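Local coordinates for p-nitrophenyl phosphatase (Pho2) (Archaeoglobus fulgidus, PDB 3QGM), which probably acts as a metal-dependent phosphatase of the haloacid dehalogenase (HAD) superfamily and binds a calcium ion, at residues D7-I19 and V33-S47. Numbering follows the deposited sequence.
With CA (calcium ion), chain E.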
loop_
_atom_site.group_PDB
_atom_site.type_symbol
_atom_site.label_atom_id
_atom_site.label_comp_id
_atom_site.label_asym_id
_atom_site.label_seq_id
_atom_site.Cartn_x
_atom_site.Cartn_y
_atom_site.Cartn_z
ATOM N N ASP A 7 -3.503 -13.879 39.171
ATOM C CA ASP A 7 -2.200 -14.138 39.775
ATOM C C ASP A 7 -1.399 -15.183 39.010
ATOM O O ASP A 7 -1.774 -16.377 38.962
ATOM C CB ASP A 7 -2.361 -14.584 41.225
ATOM C CG ASP A 7 -1.035 -14.644 41.948
ATOM O OD1 ASP A 7 -0.770 -13.783 42.825
ATOM O OD2 ASP A 7 -0.231 -15.538 41.605
ATOM N N LYS A 8 -0.273 -14.737 38.453
ATOM C CA LYS A 8 0.537 -15.576 37.601
ATOM C C LYS A 8 1.990 -15.568 38.027
ATOM O O LYS A 8 2.451 -14.676 38.732
ATOM C CB LYS A 8 0.459 -15.100 36.155
ATOM C CG LYS A 8 -0.856 -14.459 35.709
ATOM C CD LYS A 8 -2.048 -15.370 35.746
ATOM C CE LYS A 8 -1.877 -16.592 34.879
ATOM N NZ LYS A 8 -3.190 -17.225 34.575
ATOM N N LYS A 9 2.712 -16.568 37.560
ATOM C CA LYS A 9 4.168 -16.607 37.706
ATOM C C LYS A 9 4.827 -15.500 36.890
ATOM O O LYS A 9 5.803 -14.882 37.336
ATOM C CB LYS A 9 4.725 -17.979 37.280
ATOM C CG LYS A 9 4.591 -19.016 38.399
ATOM C CD LYS A 9 4.902 -20.457 37.968
ATOM C CE LYS A 9 4.363 -21.463 39.056
ATOM N NZ LYS A 9 4.912 -22.841 38.887
ATOM N N GLY A 10 4.295 -15.246 35.698
ATOM C CA GLY A 10 4.873 -14.241 34.801
ATOM C C GLY A 10 3.901 -13.356 34.051
ATOM O O GLY A 10 2.716 -13.661 33.911
ATOM N N TYR A 11 4.442 -12.256 33.547
ATOM C CA TYR A 11 3.666 -11.215 32.868
ATOM C C TYR A 11 4.404 -10.780 31.602
ATOM O O TYR A 11 5.570 -10.452 31.637
ATOM C CB TYR A 11 3.454 -10.029 33.808
ATOM C CG TYR A 11 2.593 -10.428 34.970
ATOM C CD1 TYR A 11 1.208 -10.287 34.911
ATOM C CD2 TYR A 11 3.138 -11.023 36.089
ATOM C CE1 TYR A 11 0.407 -10.696 35.941
ATOM C CE2 TYR A 11 2.320 -11.460 37.134
ATOM C CZ TYR A 11 0.958 -11.295 37.050
ATOM O OH TYR A 11 0.121 -11.722 38.080
ATOM N N ILE A 12 3.702 -10.821 30.489
ATOM C CA ILE A 12 4.171 -10.284 29.219
ATOM C C ILE A 12 3.515 -8.921 29.141
ATOM O O ILE A 12 2.280 -8.832 29.044
ATOM C CB ILE A 12 3.747 -11.151 28.040
ATOM C CG1 ILE A 12 4.509 -12.476 28.144
ATOM C CG2 ILE A 12 4.047 -10.407 26.701
ATOM C CD1 ILE A 12 4.202 -13.505 27.051
ATOM N N ILE A 13 4.349 -7.874 29.244
ATOM C CA ILE A 13 3.853 -6.492 29.387
ATOM C C ILE A 13 4.171 -5.634 28.161
ATOM O O ILE A 13 5.310 -5.447 27.757
ATOM C CB ILE A 13 4.294 -5.838 30.701
ATOM C CG1 ILE A 13 3.878 -6.716 31.899
ATOM C CG2 ILE A 13 3.636 -4.484 30.845
ATOM C CD1 ILE A 13 4.306 -6.145 33.275
ATOM N N ASP A 14 3.115 -5.175 27.511
ATOM C CA ASP A 14 3.237 -4.114 26.473
ATOM C C ASP A 14 3.836 -2.858 27.141
ATOM O O ASP A 14 3.504 -2.542 28.296
ATOM C CB ASP A 14 1.833 -3.909 25.906
ATOM C CG ASP A 14 1.642 -2.652 25.061
ATOM O OD1 ASP A 14 2.482 -2.204 24.225
ATOM O OD2 ASP A 14 0.528 -2.129 25.239
ATOM N N ILE A 15 4.747 -2.180 26.441
ATOM C CA ILE A 15 5.386 -0.970 26.964
ATOM C C ILE A 15 4.513 0.265 26.673
ATOM O O ILE A 15 4.035 0.911 27.604
ATOM C CB ILE A 15 6.770 -0.767 26.355
ATOM C CG1 ILE A 15 7.704 -1.934 26.730
ATOM C CG2 ILE A 15 7.411 0.577 26.804
ATOM C CD1 ILE A 15 9.015 -1.949 25.934
ATOM N N ASP A 16 4.297 0.585 25.404
ATOM C CA ASP A 16 3.580 1.837 25.061
ATOM C C ASP A 16 2.090 1.803 25.379
ATOM O O ASP A 16 1.335 0.936 24.901
ATOM C CB ASP A 16 3.822 2.273 23.605
ATOM C CG ASP A 16 4.140 3.788 23.497
ATOM O OD1 ASP A 16 5.241 4.206 23.979
ATOM O OD2 ASP A 16 3.284 4.540 22.966
ATOM N N GLY A 17 1.683 2.746 26.212
ATOM C CA GLY A 17 0.295 2.867 26.690
ATOM C C GLY A 17 0.165 2.218 28.059
ATOM O O GLY A 17 -0.890 2.284 28.703
ATOM N N VAL A 18 1.231 1.566 28.513
ATOM C CA VAL A 18 1.176 0.797 29.762
ATOM C C VAL A 18 2.214 1.347 30.733
ATOM O O VAL A 18 1.861 1.757 31.843
ATOM C CB VAL A 18 1.420 -0.719 29.559
ATOM C CG1 VAL A 18 1.304 -1.501 30.939
ATOM C CG2 VAL A 18 0.500 -1.279 28.509
ATOM N N ILE A 19 3.467 1.426 30.296
ATOM C CA ILE A 19 4.557 1.905 31.168
ATOM C C ILE A 19 5.088 3.290 30.788
ATOM O O ILE A 19 5.502 4.107 31.653
ATOM C CB ILE A 19 5.681 0.882 31.164
ATOM C CG1 ILE A 19 5.144 -0.413 31.776
ATOM C CG2 ILE A 19 6.887 1.361 31.946
ATOM C CD1 ILE A 19 5.648 -1.582 31.027
ATOM N N VAL A 33 5.059 -1.927 37.727
ATOM C CA VAL A 33 6.181 -2.809 37.409
ATOM C C VAL A 33 6.997 -3.025 38.648
ATOM O O VAL A 33 7.356 -4.148 38.992
ATOM C CB VAL A 33 7.097 -2.205 36.333
ATOM C CG1 VAL A 33 8.461 -2.991 36.292
ATOM C CG2 VAL A 33 6.415 -2.233 34.993
ATOM N N LYS A 34 7.299 -1.926 39.332
ATOM C CA LYS A 34 8.108 -2.014 40.524
ATOM C C LYS A 34 7.463 -2.906 41.571
ATOM O O LYS A 34 8.138 -3.765 42.143
ATOM C CB LYS A 34 8.398 -0.615 41.073
ATOM C CG LYS A 34 9.293 0.232 40.155
ATOM C CD LYS A 34 9.740 1.497 40.903
ATOM C CE LYS A 34 10.430 2.500 40.006
ATOM N NZ LYS A 34 10.642 3.814 40.701
ATOM N N LYS A 35 6.159 -2.744 41.815
ATOM C CA LYS A 35 5.465 -3.616 42.766
ATOM C C LYS A 35 5.479 -5.080 42.328
ATOM O O LYS A 35 5.571 -5.977 43.189
ATOM C CB LYS A 35 4.019 -3.161 43.052
ATOM C CG LYS A 35 3.896 -1.941 43.998
ATOM C CD LYS A 35 4.023 -0.580 43.278
ATOM C CE LYS A 35 3.478 0.621 44.102
ATOM N NZ LYS A 35 4.028 1.951 43.600
ATOM N N LEU A 36 5.407 -5.320 41.011
ATOM C CA LEU A 36 5.497 -6.686 40.467
ATOM C C LEU A 36 6.853 -7.386 40.699
ATOM O O LEU A 36 6.874 -8.571 40.997
ATOM C CB LEU A 36 5.176 -6.718 38.959
ATOM C CG LEU A 36 3.697 -6.785 38.548
ATOM C CD1 LEU A 36 3.575 -6.792 37.018
ATOM C CD2 LEU A 36 3.001 -8.001 39.153
ATOM N N LYS A 37 7.959 -6.661 40.489
ATOM C CA LYS A 37 9.312 -7.168 40.717
ATOM C C LYS A 37 9.466 -7.518 42.195
ATOM O O LYS A 37 9.981 -8.593 42.570
ATOM C CB LYS A 37 10.358 -6.111 40.336
ATOM C CG LYS A 37 10.382 -5.720 38.860
ATOM C CD LYS A 37 11.457 -4.654 38.551
ATOM C CE LYS A 37 11.060 -3.264 39.055
ATOM N NZ LYS A 37 12.031 -2.227 38.796
ATOM N N GLU A 38 9.004 -6.582 43.027
ATOM C CA GLU A 38 8.984 -6.699 44.499
ATOM C C GLU A 38 8.225 -7.932 44.987
ATOM O O GLU A 38 8.597 -8.538 45.998
ATOM C CB GLU A 38 8.272 -5.485 45.069
ATOM C CG GLU A 38 9.016 -4.711 46.116
ATOM C CD GLU A 38 8.059 -3.868 46.985
ATOM O OE1 GLU A 38 8.281 -2.631 47.115
ATOM O OE2 GLU A 38 7.072 -4.450 47.533
ATOM N N LEU A 39 7.129 -8.273 44.311
ATOM C CA LEU A 39 6.408 -9.517 44.600
ATOM C C LEU A 39 7.086 -10.714 43.934
ATOM O O LEU A 39 6.499 -11.801 43.926
ATOM C CB LEU A 39 4.963 -9.459 44.090
ATOM C CG LEU A 39 3.792 -9.103 45.009
ATOM C CD1 LEU A 39 4.206 -8.263 46.192
ATOM C CD2 LEU A 39 2.706 -8.402 44.159
ATOM N N GLY A 40 8.268 -10.519 43.326
ATOM C CA GLY A 40 9.005 -11.623 42.717
ATOM C C GLY A 40 8.429 -12.191 41.423
ATOM O O GLY A 40 8.824 -13.286 41.011
ATOM N N LYS A 41 7.512 -11.468 40.764
ATOM C CA LYS A 41 6.949 -11.952 39.499
ATOM C C LYS A 41 7.974 -11.681 38.414
ATOM O O LYS A 41 8.707 -10.674 38.472
ATOM C CB LYS A 41 5.633 -11.267 39.134
ATOM C CG LYS A 41 4.539 -11.271 40.187
ATOM C CD LYS A 41 4.143 -12.660 40.694
ATOM C CE LYS A 41 2.682 -12.648 41.151
ATOM N NZ LYS A 41 2.170 -13.968 41.717
ATOM N N LYS A 42 8.044 -12.596 37.454
ATOM C CA LYS A 42 8.930 -12.455 36.328
ATOM C C LYS A 42 8.169 -11.645 35.281
ATOM O O LYS A 42 6.942 -11.755 35.169
ATOM C CB LYS A 42 9.297 -13.816 35.739
ATOM C CG LYS A 42 9.971 -14.808 36.696
ATOM C CD LYS A 42 9.934 -16.183 36.026
ATOM C CE LYS A 42 11.112 -17.111 36.387
ATOM N NZ LYS A 42 12.040 -17.313 35.242
ATOM N N ILE A 43 8.900 -10.845 34.520
ATOM C CA ILE A 43 8.299 -9.932 33.572
ATOM C C ILE A 43 9.111 -9.953 32.311
ATOM O O ILE A 43 10.326 -10.079 32.349
ATOM C CB ILE A 43 8.260 -8.477 34.143
ATOM C CG1 ILE A 43 7.388 -8.415 35.393
ATOM C CG2 ILE A 43 7.715 -7.490 33.109
ATOM C CD1 ILE A 43 7.158 -7.016 35.876
ATOM N N ILE A 44 8.440 -9.868 31.180
ATOM C CA ILE A 44 9.108 -9.570 29.947
ATOM C C ILE A 44 8.302 -8.487 29.249
ATOM O O ILE A 44 7.068 -8.582 29.107
ATOM C CB ILE A 44 9.337 -10.795 29.072
ATOM C CG1 ILE A 44 10.128 -10.409 27.807
ATOM C CG2 ILE A 44 8.040 -11.447 28.668
ATOM C CD1 ILE A 44 10.873 -11.605 27.147
ATOM N N PHE A 45 9.004 -7.436 28.857
ATOM C CA PHE A 45 8.395 -6.299 28.170
ATOM C C PHE A 45 8.418 -6.591 26.661
ATOM O O PHE A 45 9.460 -6.971 26.114
ATOM C CB PHE A 45 9.159 -5.027 28.496
ATOM C CG PHE A 45 9.141 -4.666 29.952
ATOM C CD1 PHE A 45 10.225 -4.964 30.766
ATOM C CD2 PHE A 45 8.040 -4.020 30.522
ATOM C CE1 PHE A 45 10.208 -4.658 32.136
ATOM C CE2 PHE A 45 8.019 -3.702 31.883
ATOM C CZ PHE A 45 9.109 -4.022 32.689
ATOM N N VAL A 46 7.275 -6.487 25.992
ATOM C CA VAL A 46 7.207 -6.886 24.579
ATOM C C VAL A 46 6.672 -5.721 23.774
ATOM O O VAL A 46 5.629 -5.185 24.111
ATOM C CB VAL A 46 6.362 -8.159 24.359
ATOM C CG1 VAL A 46 6.169 -8.451 22.861
ATOM C CG2 VAL A 46 7.013 -9.401 25.006
ATOM N N SER A 47 7.385 -5.315 22.723
ATOM C CA SER A 47 6.983 -4.168 21.926
ATOM C C SER A 47 7.122 -4.451 20.454
ATOM O O SER A 47 8.051 -5.111 20.041
ATOM C CB SER A 47 7.881 -2.970 22.227
ATOM O OG SER A 47 7.676 -1.955 21.281
HETATM CA CA CA E . 0.548 -0.610 23.407
HETATM O O HOH W 1 -0.330 1.471 22.480
HETATM O O HOH W 2 2.127 -0.221 21.714
HETATM O O HOH W 3 -0.116 -2.208 22.157
#
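Leu-36 of helix 27-38 sets both methyls over one face of the Tyr-11 ring, its CD2 4.1 Å from Tyr-11 CE2, while Lys-42 O lies at the ring edge and the Lys-41 chain passes obliquely, its CG 3.8 Å from Tyr-11 CE2. The Phe-45 ring carries Ile-43 CG2 over one face near the rim; at its edge lie Val-33 CG1, in the plane, and Ile-19 CD1, near it. Bent at chi2 (-56°), the Lys-41 chain crosses Tyr-11 and brings NZ to Asp-7 OD2 in a 2.9 Å salt bridge, entering from above the carboxylate plane, with a weak bond to Lys-8 O besides. Cut back to an alanine here, the chain would probably leave the Asp-7 carboxylate without this mate and uncover part of the Tyr-11 ring. Strands 10-14 and 42-47 run parallel, joined by a right-handed beta-alpha-beta crossover through helix 27-38, in the Rossmann-like core of the HAD fold; Ile-13 N donates almost straight to Ile-44 O (2.8 Å, 171°). Toward the helix, Ile-13 and Leu-36 touch tip to tip, CD1 to CD1 at 3.9 Å. On the other face Ile-12 CG2 packs 3.6 Å from Val-46 CG2, covered by helix 190-200. Asp-14 grips calcium through both carboxylate oxygens, OD2 at 2.4 Å; Asp-16 O, three waters and Asp-212 complete the site, consistent with the HAD DxDx(T/V) motif.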